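Recombination protein uvsY (Enterobacteria phage T4, PDB 4ZWS) promotes assembly of the UvsX recombinase on single-stranded DNA and helps UvsX displace bound gp32, thereby supporting viral DNA synthesis. Local coordinates at residues M1-L6 with L107-G112; L47-Q52 with L94-S99; V55-R60 with T85-D90; D62-R67 with S81-V86. One frame throughout, in Å; residues are numbered along the deposited sequence.

Interaction 1 of 4, residues M1-L6 with L107-G112; sequences MRLEDL and LDFCSG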
loop_
_atom_site.group_PDB
_atom_site.type_symbol
_atom_site.label_atom_id
_atom_site.label_comp_id
_atom_site.label_asym_id
_atom_site.label_seq_id
_atom_site.Cartn_x
_atom_site.Cartn_y
_atom_site.Cartn_z
ATOM N N MET A 1 -26.588 -16.085 10.059
ATOM C CA MET A 1 -25.830 -16.864 9.092
ATOM C C MET A 1 -24.758 -17.695 9.774
ATOM O O MET A 1 -24.124 -17.234 10.715
ATOM C CB MET A 1 -25.161 -15.943 8.078
ATOM C CG MET A 1 -26.110 -15.018 7.389
ATOM S SD MET A 1 -25.243 -14.045 6.171
ATOM C CE MET A 1 -26.591 -13.033 5.556
ATOM N N ARG A 2 -24.530 -18.902 9.272
ATOM C CA ARG A 2 -23.405 -19.713 9.723
ATOM C C ARG A 2 -22.330 -19.755 8.643
ATOM O O ARG A 2 -22.628 -19.923 7.451
ATOM C CB ARG A 2 -23.852 -21.138 10.102
ATOM C CG ARG A 2 -24.455 -21.207 11.488
ATOM C CD ARG A 2 -25.115 -22.539 11.817
ATOM N NE ARG A 2 -26.201 -22.880 10.908
ATOM C CZ ARG A 2 -27.134 -23.786 11.176
ATOM N NH1 ARG A 2 -27.117 -24.423 12.342
ATOM N NH2 ARG A 2 -28.086 -24.047 10.284
ATOM N N LEU A 3 -21.080 -19.593 9.056
ATOM C CA LEU A 3 -19.972 -19.590 8.106
ATOM C C LEU A 3 -19.986 -20.835 7.219
ATOM O O LEU A 3 -19.804 -20.752 6.003
ATOM C CB LEU A 3 -18.636 -19.492 8.838
ATOM C CG LEU A 3 -17.421 -19.624 7.918
ATOM C CD1 LEU A 3 -17.456 -18.548 6.850
ATOM C CD2 LEU A 3 -16.140 -19.550 8.719
ATOM N N GLU A 4 -20.203 -21.988 7.833
ATOM C CA GLU A 4 -20.154 -23.236 7.100
ATOM C C GLU A 4 -21.272 -23.303 6.049
ATOM O O GLU A 4 -21.088 -23.892 4.987
ATOM C CB GLU A 4 -20.237 -24.418 8.061
ATOM C CG GLU A 4 -18.998 -24.545 8.940
ATOM C CD GLU A 4 -18.914 -23.471 10.034
ATOM O OE1 GLU A 4 -19.924 -22.760 10.261
ATOM O OE2 GLU A 4 -17.823 -23.322 10.644
ATOM N N ASP A 5 -22.410 -22.666 6.323
ATOM C CA ASP A 5 -23.489 -22.613 5.345
ATOM C C ASP A 5 -23.053 -21.828 4.114
ATOM O O ASP A 5 -23.309 -22.246 2.980
ATOM C CB ASP A 5 -24.752 -21.990 5.933
ATOM C CG ASP A 5 -25.426 -22.876 6.963
ATOM O OD1 ASP A 5 -26.102 -22.326 7.857
ATOM O OD2 ASP A 5 -25.308 -24.117 6.863
ATOM N N LEU A 6 -22.405 -20.688 4.343
ATOM C CA LEU A 6 -21.893 -19.865 3.251
ATOM C C LEU A 6 -20.840 -20.601 2.434
ATOM O O LEU A 6 -20.858 -20.563 1.203
ATOM C CB LEU A 6 -21.307 -18.556 3.794
ATOM C CG LEU A 6 -22.337 -17.615 4.429
ATOM C CD1 LEU A 6 -21.680 -16.327 4.892
ATOM C CD2 LEU A 6 -23.402 -17.314 3.417
ATOM N N LEU A 107 -18.494 -11.313 6.623
ATOM C CA LEU A 107 -18.369 -10.209 5.679
ATOM C C LEU A 107 -17.181 -10.440 4.753
ATOM O O LEU A 107 -17.300 -10.295 3.533
ATOM C CB LEU A 107 -18.202 -8.876 6.406
ATOM C CG LEU A 107 -18.223 -7.632 5.516
ATOM C CD1 LEU A 107 -19.602 -7.438 4.910
ATOM C CD2 LEU A 107 -17.814 -6.426 6.289
ATOM N N ASP A 108 -16.040 -10.809 5.338
ATOM C CA ASP A 108 -14.839 -11.059 4.545
ATOM C C ASP A 108 -15.015 -12.232 3.601
ATOM O O ASP A 108 -14.571 -12.174 2.452
ATOM C CB ASP A 108 -13.621 -11.300 5.434
ATOM C CG ASP A 108 -13.223 -10.062 6.213
ATOM O OD1 ASP A 108 -13.668 -8.956 5.812
ATOM O OD2 ASP A 108 -12.435 -10.186 7.183
ATOM N N PHE A 109 -15.704 -13.270 4.058
ATOM C CA PHE A 109 -15.960 -14.408 3.194
ATOM C C PHE A 109 -16.755 -13.971 1.969
ATOM O O PHE A 109 -16.459 -14.398 0.856
ATOM C CB PHE A 109 -16.704 -15.521 3.923
ATOM C CG PHE A 109 -16.930 -16.728 3.065
ATOM C CD1 PHE A 109 -18.120 -16.883 2.363
ATOM C CD2 PHE A 109 -15.932 -17.685 2.914
ATOM C CE1 PHE A 109 -18.323 -17.988 1.540
ATOM C CE2 PHE A 109 -16.130 -18.792 2.097
ATOM C CZ PHE A 109 -17.332 -18.942 1.412
ATOM N N CYS A 110 -17.752 -13.121 2.174
ATOM C CA CYS A 110 -18.566 -12.635 1.071
ATOM C C CYS A 110 -17.769 -11.752 0.110
ATOM O O CYS A 110 -18.043 -11.760 -1.097
ATOM C CB CYS A 110 -19.767 -11.846 1.597
ATOM S SG CYS A 110 -20.987 -12.859 2.427
ATOM N N SER A 111 -16.792 -10.996 0.627
ATOM C CA SER A 111 -15.894 -10.258 -0.262
ATOM C C SER A 111 -15.197 -11.232 -1.167
ATOM O O SER A 111 -15.180 -11.048 -2.385
ATOM C CB SER A 111 -14.865 -9.429 0.484
ATOM O OG SER A 111 -15.450 -8.238 0.959
ATOM N N GLY A 112 -14.669 -12.288 -0.562
ATOM C CA GLY A 112 -13.989 -13.325 -1.303
ATOM C C GLY A 112 -14.905 -13.982 -2.307
ATOM O O GLY A 112 -14.500 -14.279 -3.435
#

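Interaction 2 of 4, residues L47-Q52 with L94-S99; sequences LRIEAQ and LKVDTS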
loop_
_atom_site.group_PDB
_atom_site.type_symbol
_atom_site.label_atom_id
_atom_site.label_comp_id
_atom_site.label_asym_id
_atom_site.label_seq_id
_atom_site.Cartn_x
_atom_site.Cartn_y
_atom_site.Cartn_z
ATOM N N LEU A 47 -23.538 -3.449 12.350
ATOM C CA LEU A 47 -23.779 -2.098 12.798
ATOM C C LEU A 47 -24.709 -2.192 14.024
ATOM O O LEU A 47 -24.582 -1.466 15.029
ATOM C CB LEU A 47 -24.336 -1.338 11.605
ATOM C CG LEU A 47 -24.590 0.134 11.496
ATOM C CD1 LEU A 47 -23.236 0.754 11.737
ATOM C CD2 LEU A 47 -25.041 0.408 10.071
ATOM N N ARG A 48 -25.659 -3.106 13.915
ATOM C CA ARG A 48 -26.605 -3.413 14.977
ATOM C C ARG A 48 -25.898 -4.049 16.201
ATOM O O ARG A 48 -26.146 -3.693 17.355
ATOM C CB ARG A 48 -27.675 -4.316 14.386
ATOM C CG ARG A 48 -28.939 -4.493 15.130
ATOM C CD ARG A 48 -29.766 -5.477 14.322
ATOM N NE ARG A 48 -30.084 -4.907 13.009
ATOM C CZ ARG A 48 -30.196 -5.610 11.877
ATOM N NH1 ARG A 48 -29.981 -6.920 11.874
ATOM N NH2 ARG A 48 -30.495 -5.001 10.733
ATOM N N ILE A 49 -24.984 -4.976 15.932
ATOM C CA ILE A 49 -24.232 -5.652 16.986
ATOM C C ILE A 49 -23.321 -4.677 17.744
ATOM O O ILE A 49 -23.223 -4.750 18.973
ATOM C CB ILE A 49 -23.419 -6.814 16.429
ATOM C CG1 ILE A 49 -24.356 -7.905 15.909
ATOM C CG2 ILE A 49 -22.490 -7.391 17.488
ATOM C CD1 ILE A 49 -23.591 -9.055 15.270
ATOM N N GLU A 50 -22.663 -3.764 17.027
ATOM C CA GLU A 50 -21.797 -2.776 17.677
ATOM C C GLU A 50 -22.582 -1.928 18.656
ATOM O O GLU A 50 -22.057 -1.536 19.699
ATOM C CB GLU A 50 -21.122 -1.857 16.655
ATOM C CG GLU A 50 -19.735 -2.309 16.253
ATOM C CD GLU A 50 -19.161 -1.514 15.090
ATOM O OE1 GLU A 50 -19.910 -0.721 14.466
ATOM O OE2 GLU A 50 -17.959 -1.694 14.794
ATOM N N ALA A 51 -23.850 -1.685 18.346
ATOM C CA ALA A 51 -24.713 -0.939 19.247
ATOM C C ALA A 51 -24.938 -1.769 20.513
ATOM O O ALA A 51 -24.916 -1.236 21.629
ATOM C CB ALA A 51 -26.027 -0.599 18.579
ATOM N N GLN A 52 -25.169 -3.067 20.338
ATOM C CA GLN A 52 -25.365 -3.957 21.470
ATOM C C GLN A 52 -24.120 -4.021 22.334
ATOM O O GLN A 52 -24.194 -4.143 23.559
ATOM C CB GLN A 52 -25.717 -5.362 21.015
ATOM C CG GLN A 52 -27.161 -5.569 20.729
ATOM C CD GLN A 52 -27.440 -6.991 20.342
ATOM O OE1 GLN A 52 -26.681 -7.895 20.703
ATOM N NE2 GLN A 52 -28.529 -7.212 19.609
ATOM N N LEU A 94 -17.630 -10.296 26.113
ATOM C CA LEU A 94 -16.935 -11.267 25.286
ATOM C C LEU A 94 -17.888 -11.894 24.285
ATOM O O LEU A 94 -17.533 -12.107 23.117
ATOM C CB LEU A 94 -16.294 -12.333 26.171
ATOM C CG LEU A 94 -15.365 -13.366 25.556
ATOM C CD1 LEU A 94 -14.341 -12.690 24.680
ATOM C CD2 LEU A 94 -14.672 -14.086 26.694
ATOM N N LYS A 95 -19.111 -12.169 24.735
ATOM C CA LYS A 95 -20.084 -12.796 23.858
ATOM C C LYS A 95 -20.457 -11.865 22.723
ATOM O O LYS A 95 -20.470 -12.267 21.556
ATOM C CB LYS A 95 -21.340 -13.189 24.638
ATOM C CG LYS A 95 -22.413 -13.767 23.747
ATOM C CD LYS A 95 -23.562 -14.326 24.525
ATOM C CE LYS A 95 -24.528 -15.025 23.589
ATOM N NZ LYS A 95 -25.641 -15.657 24.342
ATOM N N VAL A 96 -20.710 -10.606 23.064
ATOM C CA VAL A 96 -21.121 -9.632 22.066
ATOM C C VAL A 96 -19.974 -9.350 21.105
ATOM O O VAL A 96 -20.190 -9.186 19.909
ATOM C CB VAL A 96 -21.590 -8.316 22.704
ATOM C CG1 VAL A 96 -22.199 -7.445 21.644
ATOM C CG2 VAL A 96 -22.632 -8.598 23.742
ATOM N N ASP A 97 -18.744 -9.310 21.613
ATOM C CA ASP A 97 -17.653 -8.990 20.713
ATOM C C ASP A 97 -17.205 -10.176 19.910
ATOM O O ASP A 97 -16.592 -9.995 18.876
ATOM C CB ASP A 97 -16.439 -8.470 21.484
ATOM C CG ASP A 97 -15.396 -7.831 20.570
ATOM O OD1 ASP A 97 -15.736 -6.885 19.822
ATOM O OD2 ASP A 97 -14.236 -8.317 20.570
ATOM N N THR A 98 -17.684 -11.364 20.243
ATOM C CA THR A 98 -17.294 -12.505 19.446
ATOM C C THR A 98 -18.222 -12.545 18.249
ATOM O O THR A 98 -17.774 -12.665 17.110
ATOM C CB THR A 98 -17.343 -13.816 20.241
ATOM O OG1 THR A 98 -16.405 -13.753 21.321
ATOM C CG2 THR A 98 -16.988 -14.982 19.351
ATOM N N SER A 99 -19.516 -12.433 18.525
ATOM C CA SER A 99 -20.525 -12.340 17.482
ATOM C C SER A 99 -20.090 -11.289 16.470
ATOM O O SER A 99 -20.038 -11.583 15.274
ATOM C CB SER A 99 -21.902 -12.046 18.070
ATOM O OG SER A 99 -21.838 -10.861 18.814
#

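Interaction 3 of 4, residues V55-R60 with T85-D90; sequences VALKAR and TVLSAD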
loop_
_atom_site.group_PDB
_atom_site.type_symbol
_atom_site.label_atom_id
_atom_site.label_comp_id
_atom_site.label_asym_id
_atom_site.label_seq_id
_atom_site.Cartn_x
_atom_site.Cartn_y
_atom_site.Cartn_z
ATOM N N VAL A 55 -23.729 -1.180 24.650
ATOM C CA VAL A 55 -24.683 -1.233 25.735
ATOM C C VAL A 55 -24.137 -2.206 26.756
ATOM O O VAL A 55 -24.248 -1.976 27.962
ATOM C CB VAL A 55 -26.089 -1.654 25.234
ATOM C CG1 VAL A 55 -27.025 -2.022 26.391
ATOM C CG2 VAL A 55 -26.683 -0.547 24.411
ATOM N N ALA A 56 -23.503 -3.267 26.269
ATOM C CA ALA A 56 -22.908 -4.225 27.169
ATOM C C ALA A 56 -21.745 -3.576 27.916
ATOM O O ALA A 56 -21.643 -3.699 29.137
ATOM C CB ALA A 56 -22.450 -5.451 26.402
ATOM N N LEU A 57 -20.939 -2.796 27.197
ATOM C CA LEU A 57 -19.794 -2.129 27.814
ATOM C C LEU A 57 -20.242 -1.138 28.892
ATOM O O LEU A 57 -19.658 -1.092 29.974
ATOM C CB LEU A 57 -18.943 -1.406 26.764
ATOM C CG LEU A 57 -17.973 -2.285 25.965
ATOM C CD1 LEU A 57 -17.314 -1.523 24.827
ATOM C CD2 LEU A 57 -16.930 -2.958 26.867
ATOM N N LYS A 58 -21.293 -0.371 28.621
ATOM C CA LYS A 58 -21.753 0.574 29.620
ATOM C C LYS A 58 -22.330 -0.165 30.826
ATOM O O LYS A 58 -22.071 0.214 31.967
ATOM C CB LYS A 58 -22.807 1.535 29.043
ATOM C CG LYS A 58 -23.125 2.696 29.985
ATOM C CD LYS A 58 -24.414 3.437 29.666
ATOM C CE LYS A 58 -24.653 4.599 30.664
ATOM N NZ LYS A 58 -25.298 4.239 31.978
ATOM N N ALA A 59 -23.092 -1.228 30.583
ATOM C CA ALA A 59 -23.660 -1.988 31.683
ATOM C C ALA A 59 -22.599 -2.652 32.568
ATOM O O ALA A 59 -22.664 -2.543 33.799
ATOM C CB ALA A 59 -24.627 -3.026 31.154
ATOM N N ARG A 60 -21.607 -3.295 31.950
ATOM C CA ARG A 60 -20.553 -3.975 32.707
ATOM C C ARG A 60 -19.608 -3.006 33.433
ATOM O O ARG A 60 -19.181 -3.276 34.561
ATOM C CB ARG A 60 -19.767 -4.918 31.801
ATOM C CG ARG A 60 -20.676 -5.865 31.030
ATOM C CD ARG A 60 -21.673 -6.530 31.948
ATOM N NE ARG A 60 -21.012 -7.513 32.795
ATOM C CZ ARG A 60 -21.490 -7.951 33.954
ATOM N NH1 ARG A 60 -22.643 -7.481 34.414
ATOM N NH2 ARG A 60 -20.810 -8.850 34.656
ATOM N N THR A 85 -8.598 -5.064 30.603
ATOM C CA THR A 85 -8.460 -6.518 30.709
ATOM C C THR A 85 -9.726 -7.157 31.262
ATOM O O THR A 85 -10.176 -8.183 30.770
ATOM C CB THR A 85 -7.284 -6.923 31.608
ATOM O OG1 THR A 85 -6.079 -6.389 31.071
ATOM C CG2 THR A 85 -7.157 -8.437 31.678
ATOM N N VAL A 86 -10.303 -6.543 32.282
ATOM C CA VAL A 86 -11.469 -7.117 32.932
ATOM C C VAL A 86 -12.680 -7.110 31.995
ATOM O O VAL A 86 -13.385 -8.115 31.867
ATOM C CB VAL A 86 -11.784 -6.366 34.250
ATOM C CG1 VAL A 86 -13.159 -6.740 34.788
ATOM C CG2 VAL A 86 -10.719 -6.687 35.280
ATOM N N LEU A 87 -12.903 -5.980 31.335
ATOM C CA LEU A 87 -13.996 -5.850 30.381
ATOM C C LEU A 87 -13.861 -6.816 29.198
ATOM O O LEU A 87 -14.849 -7.420 28.772
ATOM C CB LEU A 87 -14.077 -4.416 29.863
ATOM C CG LEU A 87 -14.710 -3.454 30.856
ATOM C CD1 LEU A 87 -14.746 -2.070 30.273
ATOM C CD2 LEU A 87 -16.105 -3.944 31.235
ATOM N N SER A 88 -12.650 -6.969 28.669
ATOM C CA SER A 88 -12.466 -7.829 27.511
ATOM C C SER A 88 -12.740 -9.293 27.841
ATOM O O SER A 88 -13.063 -10.075 26.949
ATOM C CB SER A 88 -11.061 -7.678 26.942
ATOM O OG SER A 88 -10.811 -6.344 26.541
ATOM N N ALA A 89 -12.639 -9.656 29.123
ATOM C CA ALA A 89 -12.840 -11.042 29.549
ATOM C C ALA A 89 -14.250 -11.298 30.073
ATOM O O ALA A 89 -14.640 -12.440 30.296
ATOM C CB ALA A 89 -11.821 -11.419 30.607
ATOM N N ASP A 90 -15.008 -10.235 30.272
ATOM C CA ASP A 90 -16.349 -10.346 30.829
ATOM C C ASP A 90 -17.274 -11.193 29.947
ATOM O O ASP A 90 -17.261 -11.047 28.726
ATOM C CB ASP A 90 -16.929 -8.949 31.023
ATOM C CG ASP A 90 -18.321 -8.973 31.578
ATOM O OD1 ASP A 90 -18.456 -8.983 32.816
ATOM O OD2 ASP A 90 -19.277 -8.975 30.776
#

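Interaction 4 of 4, residues D62-R67 with S81-V86; sequences DYYSGR and SEMKTV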
loop_
_atom_site.group_PDB
_atom_site.type_symbol
_atom_site.label_atom_id
_atom_site.label_comp_id
_atom_site.label_asym_id
_atom_site.label_seq_id
_atom_site.Cartn_x
_atom_site.Cartn_y
_atom_site.Cartn_z
ATOM N N ASP A 62 -20.464 -0.225 34.645
ATOM C CA ASP A 62 -21.209 0.213 35.821
ATOM C C ASP A 62 -21.154 -0.857 36.894
ATOM O O ASP A 62 -21.063 -0.549 38.084
ATOM C CB ASP A 62 -22.663 0.515 35.471
ATOM C CG ASP A 62 -22.827 1.849 34.783
ATOM O OD1 ASP A 62 -23.881 2.063 34.135
ATOM O OD2 ASP A 62 -21.883 2.669 34.870
ATOM N N TYR A 63 -21.188 -2.111 36.460
ATOM C CA TYR A 63 -21.132 -3.241 37.368
ATOM C C TYR A 63 -19.805 -3.377 38.109
ATOM O O TYR A 63 -19.789 -3.585 39.318
ATOM C CB TYR A 63 -21.405 -4.538 36.618
ATOM C CG TYR A 63 -21.112 -5.758 37.462
ATOM C CD1 TYR A 63 -21.986 -6.158 38.464
ATOM C CD2 TYR A 63 -19.947 -6.501 37.265
ATOM C CE1 TYR A 63 -21.717 -7.266 39.246
ATOM C CE2 TYR A 63 -19.667 -7.607 38.041
ATOM C CZ TYR A 63 -20.555 -7.990 39.032
ATOM O OH TYR A 63 -20.286 -9.096 39.811
ATOM N N TYR A 64 -18.700 -3.238 37.378
ATOM C CA TYR A 64 -17.367 -3.313 37.962
ATOM C C TYR A 64 -16.879 -2.099 38.721
ATOM O O TYR A 64 -15.818 -2.157 39.349
ATOM C CB TYR A 64 -16.328 -3.630 36.871
ATOM C CG TYR A 64 -16.458 -5.010 36.298
ATOM C CD1 TYR A 64 -16.816 -5.218 34.963
ATOM C CD2 TYR A 64 -16.229 -6.122 37.104
ATOM C CE1 TYR A 64 -16.938 -6.510 34.450
ATOM C CE2 TYR A 64 -16.345 -7.406 36.601
ATOM C CZ TYR A 64 -16.695 -7.593 35.281
ATOM O OH TYR A 64 -16.804 -8.869 34.817
ATOM N N SER A 65 -17.637 -1.016 38.694
ATOM C CA SER A 65 -17.212 0.191 39.387
ATOM C C SER A 65 -18.292 0.770 40.316
ATOM O O SER A 65 -19.110 0.033 40.876
ATOM C CB SER A 65 -16.747 1.211 38.350
ATOM O OG SER A 65 -17.828 1.649 37.557
ATOM N N GLY A 66 -18.288 2.084 40.493
ATOM C CA GLY A 66 -19.383 2.761 41.180
ATOM C C GLY A 66 -20.439 3.323 40.239
ATOM O O GLY A 66 -20.177 4.275 39.491
ATOM N N ARG A 67 -21.638 2.738 40.290
ATOM C CA ARG A 67 -22.751 3.159 39.433
ATOM C C ARG A 67 -23.873 3.832 40.226
ATOM O O ARG A 67 -24.020 3.608 41.432
ATOM C CB ARG A 67 -23.314 1.960 38.669
ATOM N N SER A 81 -6.721 0.994 35.788
ATOM C CA SER A 81 -5.661 0.341 35.014
ATOM C C SER A 81 -5.967 -1.114 34.674
ATOM O O SER A 81 -5.364 -1.671 33.765
ATOM C CB SER A 81 -4.331 0.401 35.761
ATOM O OG SER A 81 -4.345 -0.448 36.893
ATOM N N GLU A 82 -6.905 -1.720 35.390
ATOM C CA GLU A 82 -7.224 -3.123 35.193
ATOM C C GLU A 82 -8.466 -3.301 34.321
ATOM O O GLU A 82 -8.748 -4.398 33.828
ATOM C CB GLU A 82 -7.425 -3.812 36.543
ATOM C CG GLU A 82 -6.241 -3.654 37.480
ATOM C CD GLU A 82 -6.478 -4.259 38.848
ATOM O OE1 GLU A 82 -7.502 -3.908 39.478
ATOM O OE2 GLU A 82 -5.645 -5.088 39.293
ATOM N N MET A 83 -9.187 -2.210 34.101
ATOM C CA MET A 83 -10.522 -2.289 33.536
ATOM C C MET A 83 -10.574 -2.830 32.090
ATOM O O MET A 83 -11.466 -3.615 31.777
ATOM C CB MET A 83 -11.187 -0.911 33.635
ATOM C CG MET A 83 -12.713 -0.942 33.815
ATOM S SD MET A 83 -13.389 -2.063 35.083
ATOM C CE MET A 83 -12.967 -1.239 36.601
ATOM N N LYS A 84 -9.635 -2.452 31.218
ATOM C CA LYS A 84 -9.645 -2.991 29.846
ATOM C C LYS A 84 -9.538 -4.515 29.834
ATOM O O LYS A 84 -10.307 -5.184 29.138
ATOM C CB LYS A 84 -8.526 -2.401 28.984
ATOM C CG LYS A 84 -8.866 -1.078 28.327
ATOM C CD LYS A 84 -7.672 -0.532 27.546
ATOM C CE LYS A 84 -8.011 0.779 26.831
ATOM N NZ LYS A 84 -7.059 1.108 25.713
ATOM N N THR A 85 -8.598 -5.064 30.603
ATOM C CA THR A 85 -8.460 -6.518 30.709
ATOM C C THR A 85 -9.726 -7.157 31.262
ATOM O O THR A 85 -10.176 -8.183 30.770
ATOM C CB THR A 85 -7.284 -6.923 31.608
ATOM O OG1 THR A 85 -6.079 -6.389 31.071
ATOM C CG2 THR A 85 -7.157 -8.437 31.678
ATOM N N VAL A 86 -10.303 -6.543 32.282
ATOM C CA VAL A 86 -11.469 -7.117 32.932
ATOM C C VAL A 86 -12.680 -7.110 31.995
ATOM O O VAL A 86 -13.385 -8.115 31.867
ATOM C CB VAL A 86 -11.784 -6.366 34.250
ATOM C CG1 VAL A 86 -13.159 -6.740 34.788
ATOM C CG2 VAL A 86 -10.719 -6.687 35.280
#

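Interaction 1 of 4, residues M1-L6 with L107-G112
Leu6 and Phe109 are the main partners where the N-terminal helix 3-14 packs on the middle of the long helix 91-135. The contact is apolar. Leu6 CB lies 3.8 Å from Phe109 CE1. The backbone carbonyl of Leu6 meets the same end of the ring, with Leu6 O 3.6 Å from Phe109 CE1. Phe109 CG stands anti to the backbone N (chi1 -178°), which carries the ring across to the short helix. Leu3 adds a methyl from one turn earlier: its CD1 approaches Phe109 CG at 4.2 Å. Leu6 also reaches Cys110: its CD1 lies 4.3 Å from Cys110 SG.

No polar bond joins residues 1-6 directly to 107-112. Arg2 holds the N-cap position of helix 3-14, and its O accepts the N-H of Leu6 at 3.2 Å. Its side chain turns to Asp5: Arg2 NE donates to Asp5 OD1 at 3.1 Å in a salt bridge, with an N-H...acceptor angle of 153°. Leu3 N is hydrogen-bonded to Tyr102 OH, in another part of helix 91-135.

A second subunit of the heptamer lies close by. Glu4 pairs with Lys44 and Asp108 with Lys43 of that subunit, while Leu3 packs on its Ser40 and Phe109 on its Asn37.

All four residues that touch across the contact are buried, and they meet through carbon and sulfur, plus one carbonyl oxygen. The packing between residues 1-6 and 107-112 is therefore apolar, and Tyr102 supplies a polar tie to the same long helix.

Interaction 2 of 4, residues L47-Q52 with L94-S99
Val96 faces helix 21-64 and sends CG1 toward residues 49-52. The two short helical segments run antiparallel, their axes 9.3 Å apart at closest approach and 165° between their directions. CG1 of Val96 is anti to the backbone N (chi1 -171°), which places it 4.2 Å from Ile49 CG2 and 4.1 Å from Gln52 CB. The backbone O of Val96 also sits beside Ile49 CG2, at 3.8 Å.

Asp97 points its CB away from residues 47-52, yet its OD1 forms a salt bridge with Lys53, just past that segment. Thr98 turns its OG1 back to Leu94 O, 2.7 Å away, and packs on Leu47 of a second subunit.

Ser99 returns to the interface. Its OG lies 3.8 Å from Ile49 CG2 and donates to Val96 O at 2.6 Å, from above the carbonyl plane. The methyl of Ile49 thus touches both partners of that bond. Ile49 also packs on Leu100 and Trp103 of the same helix 91-135.

This is antiparallel helix packing in an alpha-barrel protein. Methyl groups pack on each other and on backbone carbonyls, and the one hydroxyl at the seam has its hydrogen-bond partner within its own helix.

Interaction 3 of 4, residues V55-R60 with T85-D90
Arg60 lays its CB against the end of Leu87, 3.8 Å from Leu87 CD2, before its chain bends over to Asp90. The bends at chi2 (-49°) and chi3 (-72°) fold the guanidinium back to the carboxylate. Arg60 grips Asp90 side-on with two nitrogens, both to the same oxygen, OD1. Arg60 NE donates to Asp90 OD1 at 2.9 Å, and Arg60 NH2 reaches the same OD1 at 3.0 Å. OD1 lies in the guanidinium plane, and NH2 meets its syn lone pair. A weak third bond runs from Arg60 NE to Asp90 OD2. The planes of the two groups are turned 43° from each other.

Asp90 is the N-cap of helix 91-135. It sits at the junction with the short helix 83-89, and its OD2 accepts the backbone N-H of Val93. The salt bridge therefore ties the end of helix 21-64 to the start of helix 91-135, the second long arm of the hairpin. Asp90 OD1 also takes a hydrogen bond from Tyr64 OH, so this one oxygen serves three donors. Arg60 makes a cation-pi contact with Tyr63.

One turn earlier, Leu57 brings its CD2 to 4.1 Å from Leu87 CD1. Leu57 and Arg60 both also pack on Val93. Ser88 and Ala89, on the short helix, pack on Lys54 of a second subunit.

Interaction 4 of 4, residues D62-R67 with S81-V86
Tyr64 and Met83 form a Met-aromatic contact where the last turn of helix 21-64 meets the start of helix 83-89. The contact lies at the end of the helical hairpin, where the chain turns from helix 21-64 through a loop into helix 83-89.

The sulfur contact is oblique. Met83 SD lies 5.4 Å from the centroid of the Tyr64 ring, 52° off its normal. The nearer approach is to the base of the side chain, with Met83 SD 3.8 Å from Tyr64 CB. Bends at chi2 and chi3 curl the Met83 chain so that its end comes across to the tyrosine.

The polar groups find partners outside the two segments. Tyr64 OH is hydrogen-bonded to Asp90 OD1. Glu82 turns to the subunit interface, where its charge is met by Arg67 of a second subunit.

The CH-pi contact is more direct. The Tyr64 ring is clasped between two carbon groups. On one face, Tyr63 presents its ring edge, with Tyr63 CD2 above the centre. On the opposite face, Val86 CG1 stands over the centre of the ring, 3.6 Å from the Tyr64 centroid and only 8° off the normal.

The four contacts follow one another along an elongated helical hairpin. Interaction 1 lies near the middle of the chain, its centre about 6 Å from the chain centre. Interactions 2, 3 and 4 lie progressively further out, with interaction 4 at about 30 Å. In sequence, the segment pairs close inward in the same order, from 1-6 with 107-112 down to 62-67 with 81-86. Interactions 2, 3 and 4 use helix 21-64, and interactions 1 and 2 share helix 91-135. Interactions 3 and 4 share Thr85 and Val86, and their centres are about 7 Å apart. All four touch the second subunit, so the hairpin's internal packing and the heptamer interface are built side by side.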